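Local coordinates for protein ferritin (Mycoplasma penetrans, PDB 7DIE) that binds ferric iron and, as a 24-subunit cage of the ferritin family, probably oxidises and stores iron for the cell, at residues F6-R11 with V71-K76; H19-L24 with L75-I80; A26-F31 with S81-V86; H32-S37 with F48-G53. All blocks are in the same frame, centred on the assembly; numbering follows the deposited sequence.

Contact 1: F6-R11 with V71-K76; sequences FNKDER and VDSILK
V71, F6 and K8 carry this contact, in which the chain entering helix 10-39 lies beside the end of helix 43-70. The CA of V71 sits over one face of the F6 ring, 4.1 Å from its centroid and 20° off the normal, a CH-pi contact offset toward the rim. A flat aromatic suits this place because its face can take a backbone CH while its edge meets D72, whose OD2 lies 3.7 Å from F6 CD2; that oxygen is hydrogen-bonded to S4 OG. K8 uses its aliphatic part: the chain is bent at chi2 and chi3 (-56° and -67°), which curls it against the valine, with CG 3.6 Å from V71 CB. The ammonium goes on to salt bridges with E123 and D121. One water joins the backbones, accepting from K8 N and donating to V71 O. E10 OE1 and K76 NZ lie 4.2 Å apart, beyond a salt bridge, and probably attract only weakly; K76 pairs instead with D14. D72 is the C-prime residue of the Schellman motif that ends helix 43-70, while D9 N-caps helix 10-39. M13 and Y67 of these helices also touch K8, and R106 of a third subunit bonds to F6 O.

Contact 2: H19-L24 with L75-I80; sequences HYNVEL and LKINQI
Helix 19-24 faces the irregular segment 75-80, the backbones coming closest at N21 and I80, whose CA atoms are 5.7 Å apart. N21 gives the largest buried area, and its amide works in both directions: ND2 donates to K76 O (2.8 Å), in the plane of that carbonyl, and to S17 O of its own helix, while OD1 accepts from N78 N (2.9 Å, 166° at the hydrogen). An asparagine suits the place because one short side chain can match both the C=O and the N-H of an extended backbone. Beside the amide, I80 CG2 packs on N21 CB, and I80 N closes an Asx turn onto N78 OD1. Y20 presents a ring face to L75, whose CD2 stands over the centre, 3.8 Å from the centroid. The ring reaches the leucine because Y20 CG is anti to the backbone N (chi1 -177°). I77 CD1 approaches the same ring obliquely, 3.4 Å from Y20 CE1, making a small apolar cluster that F31 of a second subunit extends. On the inner side of the helix, E23 joins H19 to H60, an iron ligand. The N21 bonds hold down a long connection between second and third helices, characteristic of the ferritin four-helix bundle.

Contact 3: A26-F31 with S81-V86; sequences AANLYF and SVPELV
N28 meets S81 because its CG lies anti to the carbonyl carbon (chi1 -76°), which sends the amide toward the serine; in L29, CG is turned anti to the backbone N (chi1 177°), carrying the branched end past P83 toward L85. The N28 amide donates through ND2 to S81 O at 2.8 Å, in a fairly straight bond. The acceptor lies close to the plane of the asparagine amide, whereas the nitrogen stands tilted 34° from the plane of the serine carbonyl. The same N28 ND2 also donates to a water, 3.1 Å away, which in turn donates to S81 OG, so that one NH2 group grips the serine both at its carbonyl and, through the water, at its hydroxyl. S81 OG is bonded to N78 O as well. In the ferritin fold the long connection between the second and third helices of the bundle runs along the outside of the first, and 81-86 belongs to its second half, where L24 and V82 of a second subunit pack on N28 and S81. A proline serves well in such an extended stretch: it has no N-H that would need a partner, and its compact ring settles on the helix surface. P83 CD touches N28 CB at 3.7 Å, P83 CG lies 3.7 Å from L29 N, and P83 CB meets L29 CB. Next along, the L29 and L85 side chains lie alongside each other, running opposite ways, with L29 CD1 4.1 Å from L85 CD2, while M101 of helix 91-118 also touches L29.

Contact 4: H32-S37 with F48-G53; sequences HLATVS and FFVKMG
L33 meets F49 where the first two helices of the ferritin four-helix bundle run antiparallel, their short axes 174° apart in direction and 8.3 Å apart at closest approach. L33 CB stands over the centre of the F49 ring, 3.9 Å from the centroid and 5° off its normal, a CH-pi contact; L33 CD1 lies 4.0 Å from F49 CE1 and CZ. The opposite face of the ring is taken by F48 of its own helix, so the aromatic is held between two hydrocarbon groups. A34 follows, where the backbones come closest, and its small methyl suits that tight spacing: CB lies 3.8 Å from F49 CB and 3.7 Å from V50 CG2. M69 of a second subunit packs on A34 and V50. T35 points away from helix 43-70; its OG1 donates to H32 O and accepts from L75 N of the second subunit. S37 returns to F49, its chi1 of -65° bringing OG obliquely to the ring. A serine fits because its hydroxyl is satisfied within its own helix while also touching an aromatic: S37 N and OG reach L33 O from opposite faces of its plane, and the same OG rests 3.6 Å from F49 CD2.

Overall arrangement
All four contacts use helix 10-39, each one farther along it. Contact 1 packs 71-76 on the chain leading into that helix, and contacts 2 and 3 lay the following parts of the connection on the helix itself; contact 4 instead pairs it with helix 43-70, nested within the loops the other three close. Contacts 1 and 2 share L75 and K76. Contact 2 touches contact 3 through S81 CB, 3.5 Å from N21 OD1, and contact 3 meets contact 4 where Y30 O lies 3.3 Å from F49 CB. Contacts 1 and 4 have centres 32 Å apart. All reach the second subunit. The D72 side chain of contact 1 is about 5 Å from a bound iron(III) ion; that of Y20 in contact 2 is about 7 Å from the side chain of the iron ligand H60.

Contact 1: F6-R11 with V71-K76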
loop_
_atom_site.group_PDB
_atom_site.type_symbol
_atom_site.label_atom_id
_atom_site.label_comp_id
_atom_site.label_asym_id
_atom_site.label_seq_id
_atom_site.Cartn_x
_atom_site.Cartn_y
_atom_site.Cartn_z
ATOM N N PHE A 6 -52.951 5.898 -8.771
ATOM C CA PHE A 6 -52.822 4.556 -8.205
ATOM C C PHE A 6 -54.172 3.982 -7.809
ATOM O O PHE A 6 -54.358 2.760 -7.848
ATOM C CB PHE A 6 -51.874 4.589 -7.012
ATOM C CG PHE A 6 -50.446 4.751 -7.425
ATOM C CD1 PHE A 6 -49.695 3.636 -7.778
ATOM C CD2 PHE A 6 -49.882 6.020 -7.547
ATOM C CE1 PHE A 6 -48.371 3.772 -8.195
ATOM C CE2 PHE A 6 -48.555 6.162 -7.969
ATOM C CZ PHE A 6 -47.809 5.023 -8.298
ATOM N N ASN A 7 -55.114 4.848 -7.435
ATOM C CA ASN A 7 -56.504 4.449 -7.216
ATOM C C ASN A 7 -56.609 3.248 -6.270
ATOM O O ASN A 7 -57.282 2.259 -6.557
ATOM C CB ASN A 7 -57.177 4.142 -8.551
ATOM C CG ASN A 7 -58.671 3.998 -8.421
ATOM O OD1 ASN A 7 -59.327 4.789 -7.737
ATOM N ND2 ASN A 7 -59.220 2.979 -9.065
ATOM N N LYS A 8 -55.905 3.323 -5.143
ATOM C CA LYS A 8 -55.933 2.217 -4.192
ATOM C C LYS A 8 -57.284 2.190 -3.488
ATOM O O LYS A 8 -57.924 3.221 -3.303
ATOM C CB LYS A 8 -54.810 2.352 -3.156
ATOM C CG LYS A 8 -53.383 2.426 -3.755
ATOM C CD LYS A 8 -53.048 1.236 -4.653
ATOM C CE LYS A 8 -52.940 -0.088 -3.873
ATOM N NZ LYS A 8 -52.733 -1.224 -4.815
ATOM N N ASP A 9 -57.753 0.994 -3.125
ATOM C CA ASP A 9 -59.037 0.950 -2.434
ATOM C C ASP A 9 -58.844 1.317 -0.976
ATOM O O ASP A 9 -57.959 0.791 -0.292
ATOM C CB ASP A 9 -59.742 -0.401 -2.529
ATOM C CG ASP A 9 -61.236 -0.283 -2.165
ATOM O OD1 ASP A 9 -61.580 -0.318 -0.955
ATOM O OD2 ASP A 9 -62.064 -0.076 -3.084
ATOM N N GLU A 10 -59.699 2.214 -0.503
ATOM C CA GLU A 10 -59.564 2.759 0.845
ATOM C C GLU A 10 -59.718 1.700 1.935
ATOM O O GLU A 10 -59.136 1.857 3.007
ATOM C CB GLU A 10 -60.561 3.898 1.084
ATOM C CG GLU A 10 -60.270 4.672 2.372
ATOM C CD GLU A 10 -61.020 5.991 2.484
ATOM O OE1 GLU A 10 -60.402 7.055 2.238
ATOM O OE2 GLU A 10 -62.225 5.955 2.829
ATOM N N ARG A 11 -60.427 0.627 1.658
ATOM C CA ARG A 11 -60.534 -0.430 2.625
ATOM C C ARG A 11 -59.192 -1.097 2.905
ATOM O O ARG A 11 -58.867 -1.325 4.030
ATOM C CB ARG A 11 -61.463 -1.502 2.147
ATOM C CG ARG A 11 -62.894 -1.161 2.356
ATOM C CD ARG A 11 -63.203 -1.216 3.811
ATOM N NE ARG A 11 -64.561 -0.811 3.991
ATOM C CZ ARG A 11 -65.394 -1.347 4.868
ATOM N NH1 ARG A 11 -66.628 -0.893 4.920
ATOM N NH2 ARG A 11 -64.983 -2.307 5.693
ATOM N N VAL A 71 -47.950 4.634 -3.142
ATOM C CA VAL A 71 -49.267 4.544 -3.758
ATOM C C VAL A 71 -50.164 5.718 -3.347
ATOM O O VAL A 71 -51.390 5.622 -3.441
ATOM C CB VAL A 71 -49.924 3.184 -3.466
ATOM C CG1 VAL A 71 -49.138 2.059 -4.158
ATOM C CG2 VAL A 71 -49.995 2.908 -1.971
ATOM N N ASP A 72 -49.561 6.827 -2.891
ATOM C CA ASP A 72 -50.264 8.092 -2.631
ATOM C C ASP A 72 -51.389 7.945 -1.611
ATOM O O ASP A 72 -52.378 8.677 -1.673
ATOM C CB ASP A 72 -50.845 8.703 -3.915
ATOM C CG ASP A 72 -49.779 9.227 -4.869
ATOM O OD1 ASP A 72 -48.630 9.478 -4.440
ATOM O OD2 ASP A 72 -50.107 9.391 -6.065
ATOM N N SER A 73 -51.275 7.021 -0.664
ATOM C CA SER A 73 -52.311 6.841 0.344
ATOM C C SER A 73 -51.895 7.441 1.682
ATOM O O SER A 73 -50.709 7.629 1.966
ATOM C CB SER A 73 -52.634 5.360 0.517
ATOM O OG SER A 73 -53.106 4.861 -0.714
ATOM N N ILE A 74 -52.893 7.693 2.529
ATOM C CA ILE A 74 -52.725 8.496 3.743
ATOM C C ILE A 74 -52.634 7.582 4.962
ATOM O O ILE A 74 -53.515 6.744 5.195
ATOM C CB ILE A 74 -53.885 9.501 3.904
ATOM C CG1 ILE A 74 -53.973 10.437 2.698
ATOM C CG2 ILE A 74 -53.756 10.289 5.214
ATOM C CD1 ILE A 74 -52.709 11.162 2.374
ATOM N N LEU A 75 -51.575 7.758 5.757
ATOM C CA LEU A 75 -51.419 7.035 7.015
ATOM C C LEU A 75 -52.166 7.751 8.132
ATOM O O LEU A 75 -51.946 8.938 8.373
ATOM C CB LEU A 75 -49.937 6.922 7.385
ATOM C CG LEU A 75 -49.601 6.426 8.791
ATOM C CD1 LEU A 75 -50.049 4.981 8.936
ATOM C CD2 LEU A 75 -48.082 6.535 9.025
ATOM N N LYS A 76 -53.020 7.022 8.838
ATOM C CA LYS A 76 -53.789 7.569 9.949
ATOM C C LYS A 76 -53.339 6.901 11.246
ATOM O O LYS A 76 -53.507 5.692 11.406
ATOM C CB LYS A 76 -55.287 7.342 9.721
ATOM C CG LYS A 76 -55.812 7.840 8.361
ATOM C CD LYS A 76 -56.916 6.933 7.816
ATOM C CE LYS A 76 -57.446 7.424 6.471
ATOM N NZ LYS A 76 -58.546 6.563 5.943
HETATM O O HOH W 1 -54.102 5.822 -4.142
#

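Contact 2: H19-L24 with L75-I80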
loop_
_atom_site.group_PDB
_atom_site.type_symbol
_atom_site.label_atom_id
_atom_site.label_comp_id
_atom_site.label_asym_id
_atom_site.label_seq_id
_atom_site.Cartn_x
_atom_site.Cartn_y
_atom_site.Cartn_z
ATOM N N HIS A 19 -52.399 -1.690 10.404
ATOM C CA HIS A 19 -51.257 -2.508 10.781
ATOM C C HIS A 19 -50.074 -1.644 11.231
ATOM O O HIS A 19 -49.328 -2.033 12.140
ATOM C CB HIS A 19 -50.832 -3.424 9.646
ATOM C CG HIS A 19 -49.719 -4.320 10.062
ATOM N ND1 HIS A 19 -49.877 -5.270 11.052
ATOM C CD2 HIS A 19 -48.406 -4.317 9.743
ATOM C CE1 HIS A 19 -48.715 -5.849 11.283
ATOM N NE2 HIS A 19 -47.808 -5.291 10.501
ATOM N N TYR A 20 -49.880 -0.474 10.616
ATOM C CA TYR A 20 -48.880 0.458 11.149
ATOM C C TYR A 20 -49.145 0.746 12.622
ATOM O O TYR A 20 -48.227 0.719 13.456
ATOM C CB TYR A 20 -48.874 1.758 10.333
ATOM C CG TYR A 20 -47.810 2.770 10.771
ATOM C CD1 TYR A 20 -47.983 3.543 11.906
ATOM C CD2 TYR A 20 -46.659 2.966 10.018
ATOM C CE1 TYR A 20 -47.025 4.464 12.313
ATOM C CE2 TYR A 20 -45.692 3.905 10.402
ATOM C CZ TYR A 20 -45.886 4.652 11.554
ATOM O OH TYR A 20 -44.943 5.582 11.974
ATOM N N ASN A 21 -50.408 1.032 12.967
ATOM C CA ASN A 21 -50.734 1.301 14.366
ATOM C C ASN A 21 -50.450 0.093 15.249
ATOM O O ASN A 21 -50.103 0.254 16.419
ATOM C CB ASN A 21 -52.206 1.724 14.502
ATOM C CG ASN A 21 -52.443 3.159 14.077
ATOM O OD1 ASN A 21 -52.378 4.076 14.897
ATOM N ND2 ASN A 21 -52.698 3.369 12.787
ATOM N N VAL A 22 -50.620 -1.121 14.722
ATOM C CA VAL A 22 -50.355 -2.312 15.528
ATOM C C VAL A 22 -48.855 -2.491 15.749
ATOM O O VAL A 22 -48.413 -2.852 16.854
ATOM C CB VAL A 22 -50.990 -3.551 14.873
ATOM C CG1 VAL A 22 -50.541 -4.827 15.593
ATOM C CG2 VAL A 22 -52.526 -3.429 14.891
ATOM N N GLU A 23 -48.040 -2.239 14.715
ATOM C CA GLU A 23 -46.583 -2.293 14.922
ATOM C C GLU A 23 -46.118 -1.207 15.889
ATOM O O GLU A 23 -45.207 -1.430 16.701
ATOM C CB GLU A 23 -45.846 -2.147 13.587
ATOM C CG GLU A 23 -46.213 -3.206 12.532
ATOM C CD GLU A 23 -45.358 -4.464 12.636
ATOM O OE1 GLU A 23 -44.732 -4.692 13.702
ATOM O OE2 GLU A 23 -45.310 -5.222 11.643
ATOM N N LEU A 24 -46.714 -0.016 15.801
ATOM C CA LEU A 24 -46.380 1.057 16.733
ATOM C C LEU A 24 -46.878 0.735 18.134
ATOM O O LEU A 24 -46.235 1.088 19.128
ATOM C CB LEU A 24 -46.981 2.384 16.240
ATOM C CG LEU A 24 -46.833 3.610 17.149
ATOM C CD1 LEU A 24 -45.358 3.861 17.489
ATOM C CD2 LEU A 24 -47.479 4.851 16.474
ATOM N N LEU A 75 -51.575 7.758 5.757
ATOM C CA LEU A 75 -51.419 7.035 7.015
ATOM C C LEU A 75 -52.166 7.751 8.132
ATOM O O LEU A 75 -51.946 8.938 8.373
ATOM C CB LEU A 75 -49.937 6.922 7.385
ATOM C CG LEU A 75 -49.601 6.426 8.791
ATOM C CD1 LEU A 75 -50.049 4.981 8.936
ATOM C CD2 LEU A 75 -48.082 6.535 9.025
ATOM N N LYS A 76 -53.020 7.022 8.838
ATOM C CA LYS A 76 -53.789 7.569 9.949
ATOM C C LYS A 76 -53.339 6.901 11.246
ATOM O O LYS A 76 -53.507 5.692 11.406
ATOM C CB LYS A 76 -55.287 7.342 9.721
ATOM C CG LYS A 76 -55.812 7.840 8.361
ATOM C CD LYS A 76 -56.916 6.933 7.816
ATOM C CE LYS A 76 -57.446 7.424 6.471
ATOM N NZ LYS A 76 -58.546 6.563 5.943
ATOM N N ILE A 77 -52.773 7.680 12.164
ATOM C CA ILE A 77 -52.434 7.192 13.500
ATOM C C ILE A 77 -53.624 7.433 14.413
ATOM O O ILE A 77 -54.260 8.491 14.342
ATOM C CB ILE A 77 -51.180 7.889 14.064
ATOM C CG1 ILE A 77 -50.019 7.886 13.056
ATOM C CG2 ILE A 77 -50.794 7.287 15.419
ATOM C CD1 ILE A 77 -49.692 6.573 12.538
ATOM N N ASN A 78 -53.931 6.471 15.275
ATOM C CA ASN A 78 -55.061 6.655 16.177
ATOM C C ASN A 78 -54.835 5.832 17.444
ATOM O O ASN A 78 -53.725 5.364 17.713
ATOM C CB ASN A 78 -56.369 6.291 15.456
ATOM C CG ASN A 78 -56.382 4.860 14.978
ATOM O OD1 ASN A 78 -55.789 3.974 15.599
ATOM N ND2 ASN A 78 -57.067 4.619 13.868
ATOM N N GLN A 79 -55.913 5.625 18.202
ATOM C CA GLN A 79 -55.835 4.999 19.518
ATOM C C GLN A 79 -55.339 3.563 19.465
ATOM O O GLN A 79 -54.914 3.034 20.495
ATOM C CB GLN A 79 -57.218 5.024 20.180
ATOM C CG GLN A 79 -57.532 6.295 20.947
ATOM C CD GLN A 79 -57.355 7.557 20.119
ATOM O OE1 GLN A 79 -56.695 8.512 20.551
ATOM N NE2 GLN A 79 -57.950 7.574 18.923
ATOM N N ILE A 80 -55.407 2.908 18.303
ATOM C CA ILE A 80 -54.890 1.543 18.199
ATOM C C ILE A 80 -53.421 1.494 18.597
ATOM O O ILE A 80 -52.939 0.477 19.113
ATOM C CB ILE A 80 -55.114 0.995 16.774
ATOM C CG1 ILE A 80 -56.611 0.904 16.482
ATOM C CG2 ILE A 80 -54.485 -0.411 16.597
ATOM C CD1 ILE A 80 -57.348 0.126 17.532
#

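Contact 3: A26-F31 with S81-V86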
loop_
_atom_site.group_PDB
_atom_site.type_symbol
_atom_site.label_atom_id
_atom_site.label_comp_id
_atom_site.label_asym_id
_atom_site.label_seq_id
_atom_site.Cartn_x
_atom_site.Cartn_y
_atom_site.Cartn_z
ATOM N N ALA A 26 -46.911 -2.178 19.408
ATOM C CA ALA A 26 -45.867 -3.078 19.887
ATOM C C ALA A 26 -44.627 -2.302 20.296
ATOM O O ALA A 26 -44.067 -2.538 21.370
ATOM C CB ALA A 26 -45.523 -4.111 18.808
ATOM N N ALA A 27 -44.184 -1.367 19.446
ATOM C CA ALA A 27 -43.026 -0.537 19.786
ATOM C C ALA A 27 -43.257 0.197 21.096
ATOM O O ALA A 27 -42.401 0.179 21.992
ATOM C CB ALA A 27 -42.741 0.472 18.665
ATOM N N ASN A 28 -44.413 0.859 21.211
ATOM C CA ASN A 28 -44.769 1.582 22.428
ATOM C C ASN A 28 -44.766 0.668 23.640
ATOM O O ASN A 28 -44.282 1.052 24.710
ATOM C CB ASN A 28 -46.144 2.240 22.263
ATOM C CG ASN A 28 -46.083 3.483 21.398
ATOM O OD1 ASN A 28 -45.028 4.108 21.297
ATOM N ND2 ASN A 28 -47.213 3.862 20.785
ATOM N N LEU A 29 -45.332 -0.530 23.506
ATOM C CA LEU A 29 -45.306 -1.477 24.619
ATOM C C LEU A 29 -43.878 -1.878 24.967
ATOM O O LEU A 29 -43.502 -1.918 26.151
ATOM C CB LEU A 29 -46.156 -2.714 24.291
ATOM C CG LEU A 29 -46.079 -3.762 25.413
ATOM C CD1 LEU A 29 -46.755 -3.259 26.701
ATOM C CD2 LEU A 29 -46.652 -5.105 24.985
ATOM N N TYR A 30 -43.050 -2.147 23.951
ATOM C CA TYR A 30 -41.693 -2.626 24.228
ATOM C C TYR A 30 -40.847 -1.555 24.911
ATOM O O TYR A 30 -40.033 -1.868 25.792
ATOM C CB TYR A 30 -41.019 -3.122 22.933
ATOM C CG TYR A 30 -41.753 -4.293 22.304
ATOM C CD1 TYR A 30 -42.589 -5.098 23.076
ATOM C CD2 TYR A 30 -41.645 -4.578 20.936
ATOM C CE1 TYR A 30 -43.294 -6.169 22.511
ATOM C CE2 TYR A 30 -42.344 -5.650 20.359
ATOM C CZ TYR A 30 -43.173 -6.438 21.164
ATOM O OH TYR A 30 -43.885 -7.496 20.636
ATOM N N PHE A 31 -41.013 -0.287 24.534
ATOM C CA PHE A 31 -40.261 0.743 25.247
ATOM C C PHE A 31 -40.746 0.866 26.688
ATOM O O PHE A 31 -39.943 1.085 27.601
ATOM C CB PHE A 31 -40.359 2.082 24.503
ATOM C CG PHE A 31 -39.611 2.090 23.191
ATOM C CD1 PHE A 31 -38.264 1.749 23.145
ATOM C CD2 PHE A 31 -40.259 2.410 22.008
ATOM C CE1 PHE A 31 -37.560 1.749 21.943
ATOM C CE2 PHE A 31 -39.575 2.405 20.800
ATOM C CZ PHE A 31 -38.213 2.073 20.769
ATOM N N SER A 81 -52.698 2.600 18.405
ATOM C CA SER A 81 -51.259 2.632 18.642
ATOM C C SER A 81 -50.879 2.683 20.115
ATOM O O SER A 81 -49.694 2.547 20.427
ATOM C CB SER A 81 -50.647 3.843 17.937
ATOM O OG SER A 81 -50.988 5.054 18.621
ATOM N N VAL A 82 -51.827 2.913 21.024
ATOM C CA VAL A 82 -51.534 3.116 22.439
ATOM C C VAL A 82 -51.810 1.793 23.170
ATOM O O VAL A 82 -52.969 1.348 23.194
ATOM C CB VAL A 82 -52.371 4.257 23.029
ATOM C CG1 VAL A 82 -52.081 4.418 24.523
ATOM C CG2 VAL A 82 -52.081 5.552 22.284
ATOM N N PRO A 83 -50.802 1.157 23.764
ATOM C CA PRO A 83 -51.043 -0.150 24.390
ATOM C C PRO A 83 -51.786 -0.013 25.708
ATOM O O PRO A 83 -51.640 0.971 26.430
ATOM C CB PRO A 83 -49.630 -0.716 24.602
ATOM C CG PRO A 83 -48.760 0.459 24.660
ATOM C CD PRO A 83 -49.381 1.534 23.799
ATOM N N GLU A 84 -52.619 -1.011 25.998
ATOM C CA GLU A 84 -53.310 -1.081 27.282
ATOM C C GLU A 84 -52.337 -1.588 28.336
ATOM O O GLU A 84 -51.869 -2.727 28.249
ATOM C CB GLU A 84 -54.523 -2.002 27.182
ATOM C CG GLU A 84 -55.732 -1.355 26.534
ATOM C CD GLU A 84 -56.671 -0.734 27.553
ATOM O OE1 GLU A 84 -57.467 -1.483 28.159
ATOM O OE2 GLU A 84 -56.609 0.501 27.749
ATOM N N LEU A 85 -52.033 -0.757 29.329
ATOM C CA LEU A 85 -50.994 -1.063 30.308
ATOM C C LEU A 85 -51.612 -1.683 31.558
ATOM O O LEU A 85 -52.515 -1.097 32.166
ATOM C CB LEU A 85 -50.211 0.197 30.680
ATOM C CG LEU A 85 -49.339 0.852 29.602
ATOM C CD1 LEU A 85 -48.258 1.709 30.254
ATOM C CD2 LEU A 85 -48.736 -0.179 28.639
ATOM N N VAL A 86 -51.128 -2.862 31.928
ATOM C CA VAL A 86 -51.438 -3.464 33.206
ATOM C C VAL A 86 -50.216 -3.331 34.110
ATOM O O VAL A 86 -49.134 -2.948 33.677
ATOM C CB VAL A 86 -51.885 -4.941 33.057
ATOM C CG1 VAL A 86 -52.934 -5.071 31.950
ATOM C CG2 VAL A 86 -50.689 -5.844 32.777
HETATM O O HOH W 2 -48.638 6.406 19.650
#

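Contact 4: H32-S37 with F48-G53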
loop_
_atom_site.group_PDB
_atom_site.type_symbol
_atom_site.label_atom_id
_atom_site.label_comp_id
_atom_site.label_asym_id
_atom_site.label_seq_id
_atom_site.Cartn_x
_atom_site.Cartn_y
_atom_site.Cartn_z
ATOM N N HIS A 32 -42.058 0.737 26.914
ATOM C CA HIS A 32 -42.567 0.665 28.283
ATOM C C HIS A 32 -41.958 -0.522 29.029
ATOM O O HIS A 32 -41.425 -0.375 30.142
ATOM C CB HIS A 32 -44.100 0.572 28.262
ATOM C CG HIS A 32 -44.708 0.268 29.596
ATOM N ND1 HIS A 32 -44.706 1.168 30.646
ATOM C CD2 HIS A 32 -45.334 -0.843 30.055
ATOM C CE1 HIS A 32 -45.301 0.619 31.691
ATOM N NE2 HIS A 32 -45.702 -0.593 31.357
ATOM N N LEU A 33 -42.007 -1.706 28.413
ATOM C CA LEU A 33 -41.489 -2.915 29.047
ATOM C C LEU A 33 -39.985 -2.834 29.276
ATOM O O LEU A 33 -39.465 -3.469 30.198
ATOM C CB LEU A 33 -41.842 -4.129 28.193
ATOM C CG LEU A 33 -43.340 -4.462 28.140
ATOM C CD1 LEU A 33 -43.568 -5.810 27.458
ATOM C CD2 LEU A 33 -43.970 -4.436 29.532
ATOM N N ALA A 34 -39.265 -2.074 28.448
ATOM C CA ALA A 34 -37.846 -1.858 28.726
ATOM C C ALA A 34 -37.658 -1.172 30.076
ATOM O O ALA A 34 -36.835 -1.597 30.888
ATOM C CB ALA A 34 -37.203 -1.042 27.602
ATOM N N THR A 35 -38.436 -0.111 30.347
ATOM C CA THR A 35 -38.277 0.583 31.628
ATOM C C THR A 35 -38.743 -0.285 32.793
ATOM O O THR A 35 -38.136 -0.267 33.870
ATOM C CB THR A 35 -39.010 1.935 31.619
ATOM O OG1 THR A 35 -40.438 1.747 31.546
ATOM C CG2 THR A 35 -38.543 2.783 30.419
ATOM N N VAL A 36 -39.802 -1.071 32.597
ATOM C CA VAL A 36 -40.249 -1.969 33.662
ATOM C C VAL A 36 -39.180 -3.017 33.953
ATOM O O VAL A 36 -38.814 -3.256 35.114
ATOM C CB VAL A 36 -41.586 -2.627 33.280
ATOM C CG1 VAL A 36 -41.952 -3.693 34.327
ATOM C CG2 VAL A 36 -42.680 -1.544 33.141
ATOM N N SER A 37 -38.654 -3.644 32.892
ATOM C CA SER A 37 -37.629 -4.679 33.038
ATOM C C SER A 37 -36.414 -4.140 33.781
ATOM O O SER A 37 -35.862 -4.805 34.672
ATOM C CB SER A 37 -37.202 -5.180 31.647
ATOM O OG SER A 37 -38.268 -5.847 30.977
ATOM N N PHE A 48 -32.919 -5.669 25.369
ATOM C CA PHE A 48 -33.650 -6.464 24.387
ATOM C C PHE A 48 -34.931 -5.764 23.947
ATOM O O PHE A 48 -35.255 -5.724 22.753
ATOM C CB PHE A 48 -33.956 -7.836 24.990
ATOM C CG PHE A 48 -34.893 -8.673 24.172
ATOM C CD1 PHE A 48 -34.431 -9.378 23.067
ATOM C CD2 PHE A 48 -36.229 -8.785 24.529
ATOM C CE1 PHE A 48 -35.303 -10.158 22.301
ATOM C CE2 PHE A 48 -37.108 -9.562 23.766
ATOM C CZ PHE A 48 -36.641 -10.245 22.651
ATOM N N PHE A 49 -35.695 -5.241 24.902
ATOM C CA PHE A 49 -36.933 -4.569 24.523
ATOM C C PHE A 49 -36.646 -3.285 23.763
ATOM O O PHE A 49 -37.389 -2.929 22.844
ATOM C CB PHE A 49 -37.795 -4.309 25.753
ATOM C CG PHE A 49 -38.610 -5.498 26.149
ATOM C CD1 PHE A 49 -39.545 -6.036 25.265
ATOM C CD2 PHE A 49 -38.419 -6.112 27.378
ATOM C CE1 PHE A 49 -40.287 -7.158 25.621
ATOM C CE2 PHE A 49 -39.162 -7.233 27.744
ATOM C CZ PHE A 49 -40.096 -7.757 26.862
ATOM N N VAL A 50 -35.568 -2.579 24.113
ATOM C CA VAL A 50 -35.221 -1.394 23.329
ATOM C C VAL A 50 -34.905 -1.794 21.894
ATOM O O VAL A 50 -35.305 -1.116 20.937
ATOM C CB VAL A 50 -34.046 -0.635 23.975
ATOM C CG1 VAL A 50 -33.564 0.455 23.026
ATOM C CG2 VAL A 50 -34.481 -0.012 25.298
ATOM N N LYS A 51 -34.177 -2.899 21.725
ATOM C CA LYS A 51 -33.857 -3.372 20.383
ATOM C C LYS A 51 -35.121 -3.737 19.617
ATOM O O LYS A 51 -35.266 -3.379 18.442
ATOM C CB LYS A 51 -32.917 -4.567 20.464
ATOM C CG LYS A 51 -32.569 -5.184 19.097
ATOM C CD LYS A 51 -31.848 -6.519 19.260
ATOM C CE LYS A 51 -31.814 -7.303 17.944
ATOM N NZ LYS A 51 -30.962 -8.543 18.024
ATOM N N MET A 52 -36.056 -4.428 20.273
ATOM C CA MET A 52 -37.286 -4.830 19.590
ATOM C C MET A 52 -38.100 -3.611 19.172
ATOM O O MET A 52 -38.603 -3.544 18.045
ATOM C CB MET A 52 -38.127 -5.747 20.490
ATOM C CG MET A 52 -37.502 -7.095 20.827
ATOM S SD MET A 52 -37.117 -8.105 19.394
ATOM C CE MET A 52 -38.745 -8.474 18.752
ATOM N N GLY A 53 -38.256 -2.639 20.077
ATOM C CA GLY A 53 -39.011 -1.445 19.731
ATOM C C GLY A 53 -38.334 -0.630 18.644
ATOM O O GLY A 53 -38.999 -0.098 17.749
#